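Local structure of periplasmic binding protein/LacI transcriptional regulator (Clostridium phytofermentans, 3BRS) at residues N162-C170 with G180-I191. The protein probably binds a sugar outside the membrane and delivers it to a transporter, as periplasmic binding proteins of the LacI-related family do. Sequence-based numbering, arbitrary orientation.
Sequences NKIEAIYYC and GTVELLTKYPDI
Y168 lies flat on the helix backbone at G180: the glycine CA stands over the middle of the ring, 3.5 Å from its centroid and almost on the normal, a CH-pi contact made close by the absence of a side chain. Y168 CB already points to the helix, and with CG anti to the backbone N (chi1 -179°) the ring is laid over G180. One turn on, E183 brings OE1 obliquely to the same ring, 3.9 Å from Y168 CE2, with carboxylate and ring planes 65° apart. Apolar contacts fill the middle, where L184 CD1 meets Y168 CB at 4.0 Å. A166 CB points to the helix and touches both L184 CG (4.3 Å) and Y188 CE2 (3.9 Å). At the far end the Y188 ring is sandwiched, K187 CG over one face and E165 CG over the opposite face, offset toward the rim, its close spacing doubtful. I191 CD1 closes this end against E165 CB, 4.1 Å away. E165 and D190 bring their carboxylates together without a hydrogen bond, a like-charge approach that K133, touching D190 and in a weak, long ion pair with E165, may ease. No hydrogen bond joins the segments. Edge strand 164-169 runs antiparallel to helix segment 180-187 (165°), the end of helix 174-187, which leads through the Y188-I191 type I turn into parallel strand 191-196: a beta-alpha-beta crossover passing over strand 133-138 in a Rossmann-like periplasmic-binding-protein lobe.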
# COMPACT_ATOMS: atom_id res chain seq x y z
N ASN A 162 -23.25 3.57 -3.81
CA ASN A 162 -23.68 4.90 -4.21
C ASN A 162 -23.67 5.89 -3.00
O ASN A 162 -23.90 7.07 -3.19
CB ASN A 162 -25.12 4.77 -4.78
CG ASN A 162 -26.15 4.34 -3.72
OD1 ASN A 162 -27.29 4.78 -3.74
ND2 ASN A 162 -25.74 3.50 -2.78
N LYS A 163 -23.49 5.40 -1.77
CA LYS A 163 -23.39 6.27 -0.64
C LYS A 163 -22.01 6.98 -0.58
O LYS A 163 -21.88 7.98 0.10
CB LYS A 163 -23.71 5.49 0.65
CG LYS A 163 -25.21 5.30 0.87
CD LYS A 163 -25.48 4.66 2.23
CE LYS A 163 -26.95 4.86 2.66
NZ LYS A 163 -27.10 5.40 4.07
N ILE A 164 -21.00 6.50 -1.30
CA ILE A 164 -19.75 7.24 -1.43
C ILE A 164 -20.02 8.57 -2.11
O ILE A 164 -20.43 8.62 -3.28
CB ILE A 164 -18.71 6.47 -2.25
CG1 ILE A 164 -18.50 5.10 -1.63
CG2 ILE A 164 -17.40 7.29 -2.40
CD1 ILE A 164 -17.41 4.26 -2.37
N GLU A 165 -19.73 9.64 -1.38
CA GLU A 165 -20.00 10.98 -1.82
C GLU A 165 -18.93 11.46 -2.75
O GLU A 165 -19.16 12.14 -3.78
CB GLU A 165 -19.99 11.85 -0.59
CG GLU A 165 -20.76 13.06 -0.75
CD GLU A 165 -22.22 12.89 -0.44
OE1 GLU A 165 -22.54 12.60 0.73
OE2 GLU A 165 -23.02 13.17 -1.35
N ALA A 166 -17.72 11.12 -2.35
CA ALA A 166 -16.56 11.56 -3.07
C ALA A 166 -15.31 10.79 -2.69
O ALA A 166 -15.15 10.28 -1.52
CB ALA A 166 -16.36 13.06 -2.86
N ILE A 167 -14.42 10.73 -3.67
CA ILE A 167 -13.09 10.16 -3.46
C ILE A 167 -12.02 11.13 -3.74
O ILE A 167 -11.90 11.62 -4.87
CB ILE A 167 -12.79 8.84 -4.23
CG1 ILE A 167 -13.98 7.90 -4.09
CG2 ILE A 167 -11.51 8.20 -3.61
CD1 ILE A 167 -13.82 6.49 -4.54
N TYR A 168 -11.25 11.42 -2.73
CA TYR A 168 -10.12 12.43 -2.83
C TYR A 168 -8.79 11.67 -2.83
O TYR A 168 -8.58 10.79 -1.97
CB TYR A 168 -10.18 13.43 -1.67
CG TYR A 168 -9.10 14.50 -1.70
CD1 TYR A 168 -7.86 14.27 -1.10
CD2 TYR A 168 -9.29 15.72 -2.37
CE1 TYR A 168 -6.82 15.20 -1.14
CE2 TYR A 168 -8.21 16.70 -2.42
CZ TYR A 168 -6.98 16.42 -1.81
OH TYR A 168 -5.89 17.38 -1.81
N TYR A 169 -7.86 12.05 -3.73
CA TYR A 169 -6.54 11.34 -3.83
C TYR A 169 -5.49 12.27 -3.26
O TYR A 169 -5.17 13.27 -3.88
CB TYR A 169 -6.25 10.95 -5.34
CG TYR A 169 -7.35 9.97 -5.89
CD1 TYR A 169 -7.19 8.56 -5.78
CD2 TYR A 169 -8.54 10.46 -6.44
CE1 TYR A 169 -8.20 7.71 -6.26
CE2 TYR A 169 -9.55 9.60 -6.90
CZ TYR A 169 -9.35 8.20 -6.80
OH TYR A 169 -10.35 7.30 -7.23
N CYS A 170 -4.98 11.93 -2.06
CA CYS A 170 -3.93 12.63 -1.36
C CYS A 170 -2.56 12.36 -1.82
O CYS A 170 -1.59 13.05 -1.33
CB CYS A 170 -4.00 12.31 0.17
SG CYS A 170 -3.26 10.71 0.74
N GLY A 180 -7.99 17.55 1.99
CA GLY A 180 -9.11 16.90 1.22
C GLY A 180 -10.18 16.44 2.16
O GLY A 180 -11.35 16.45 1.82
N THR A 181 -9.80 16.08 3.37
CA THR A 181 -10.78 15.75 4.42
C THR A 181 -11.59 16.97 4.86
O THR A 181 -12.84 16.95 5.02
CB THR A 181 -10.03 15.17 5.65
OG1 THR A 181 -9.45 13.91 5.25
CG2 THR A 181 -11.01 14.81 6.68
N VAL A 182 -10.86 18.07 5.06
CA VAL A 182 -11.53 19.31 5.38
C VAL A 182 -12.46 19.66 4.24
O VAL A 182 -13.59 20.02 4.48
CB VAL A 182 -10.50 20.45 5.65
CG1 VAL A 182 -11.23 21.83 5.65
CG2 VAL A 182 -9.80 20.19 7.06
N GLU A 183 -11.99 19.56 2.99
CA GLU A 183 -12.85 19.95 1.84
C GLU A 183 -14.11 19.09 1.75
O GLU A 183 -15.23 19.59 1.63
CB GLU A 183 -12.06 19.91 0.53
CG GLU A 183 -12.92 20.10 -0.74
CD GLU A 183 -12.09 20.14 -2.03
OE1 GLU A 183 -11.13 19.32 -2.17
OE2 GLU A 183 -12.38 21.01 -2.90
N LEU A 184 -13.95 17.78 1.85
CA LEU A 184 -15.11 16.90 1.79
C LEU A 184 -16.09 17.13 2.92
O LEU A 184 -17.29 17.20 2.66
CB LEU A 184 -14.72 15.41 1.82
CG LEU A 184 -14.36 14.58 0.58
CD1 LEU A 184 -13.50 15.33 -0.41
CD2 LEU A 184 -13.68 13.29 1.05
N LEU A 185 -15.62 17.20 4.18
CA LEU A 185 -16.58 17.38 5.28
C LEU A 185 -17.21 18.80 5.31
O LEU A 185 -18.30 19.01 5.86
CB LEU A 185 -15.98 17.04 6.62
CG LEU A 185 -15.59 15.60 6.81
CD1 LEU A 185 -14.81 15.42 8.12
CD2 LEU A 185 -16.77 14.64 6.78
N THR A 186 -16.56 19.76 4.67
CA THR A 186 -17.21 21.04 4.42
C THR A 186 -18.32 20.95 3.38
O THR A 186 -19.39 21.57 3.53
CB THR A 186 -16.19 22.07 4.03
OG1 THR A 186 -15.30 22.21 5.14
CG2 THR A 186 -16.90 23.43 3.86
N LYS A 187 -18.06 20.20 2.32
CA LYS A 187 -18.96 20.19 1.18
C LYS A 187 -20.07 19.18 1.33
O LYS A 187 -21.14 19.32 0.74
CB LYS A 187 -18.17 19.93 -0.10
CG LYS A 187 -19.03 19.90 -1.33
CD LYS A 187 -18.17 20.13 -2.59
CE LYS A 187 -19.06 20.16 -3.82
NZ LYS A 187 -18.37 20.92 -4.91
N TYR A 188 -19.83 18.14 2.11
CA TYR A 188 -20.86 17.13 2.33
C TYR A 188 -21.04 16.92 3.84
O TYR A 188 -20.43 16.02 4.44
CB TYR A 188 -20.56 15.82 1.57
CG TYR A 188 -20.06 16.00 0.13
CD1 TYR A 188 -20.95 16.17 -0.91
CD2 TYR A 188 -18.71 15.99 -0.18
CE1 TYR A 188 -20.52 16.34 -2.23
CE2 TYR A 188 -18.28 16.18 -1.46
CZ TYR A 188 -19.21 16.36 -2.49
OH TYR A 188 -18.87 16.55 -3.82
N PRO A 189 -21.91 17.76 4.46
CA PRO A 189 -22.26 17.59 5.88
C PRO A 189 -23.02 16.30 6.19
O PRO A 189 -23.14 15.89 7.37
CB PRO A 189 -23.12 18.84 6.19
CG PRO A 189 -23.68 19.27 4.82
CD PRO A 189 -22.57 18.92 3.84
N ASP A 190 -23.53 15.63 5.15
CA ASP A 190 -24.08 14.30 5.34
C ASP A 190 -23.08 13.15 5.51
O ASP A 190 -23.50 12.04 5.81
CB ASP A 190 -25.14 13.93 4.29
CG ASP A 190 -24.68 14.16 2.87
OD1 ASP A 190 -23.50 14.46 2.58
OD2 ASP A 190 -25.57 14.02 2.02
N ILE A 191 -21.77 13.38 5.38
CA ILE A 191 -20.80 12.28 5.58
C ILE A 191 -20.69 11.93 7.09
O ILE A 191 -20.40 12.76 7.91
CB ILE A 191 -19.43 12.66 4.98
CG1 ILE A 191 -19.42 12.58 3.42
CG2 ILE A 191 -18.33 11.88 5.62
CD1 ILE A 191 -18.25 13.33 2.78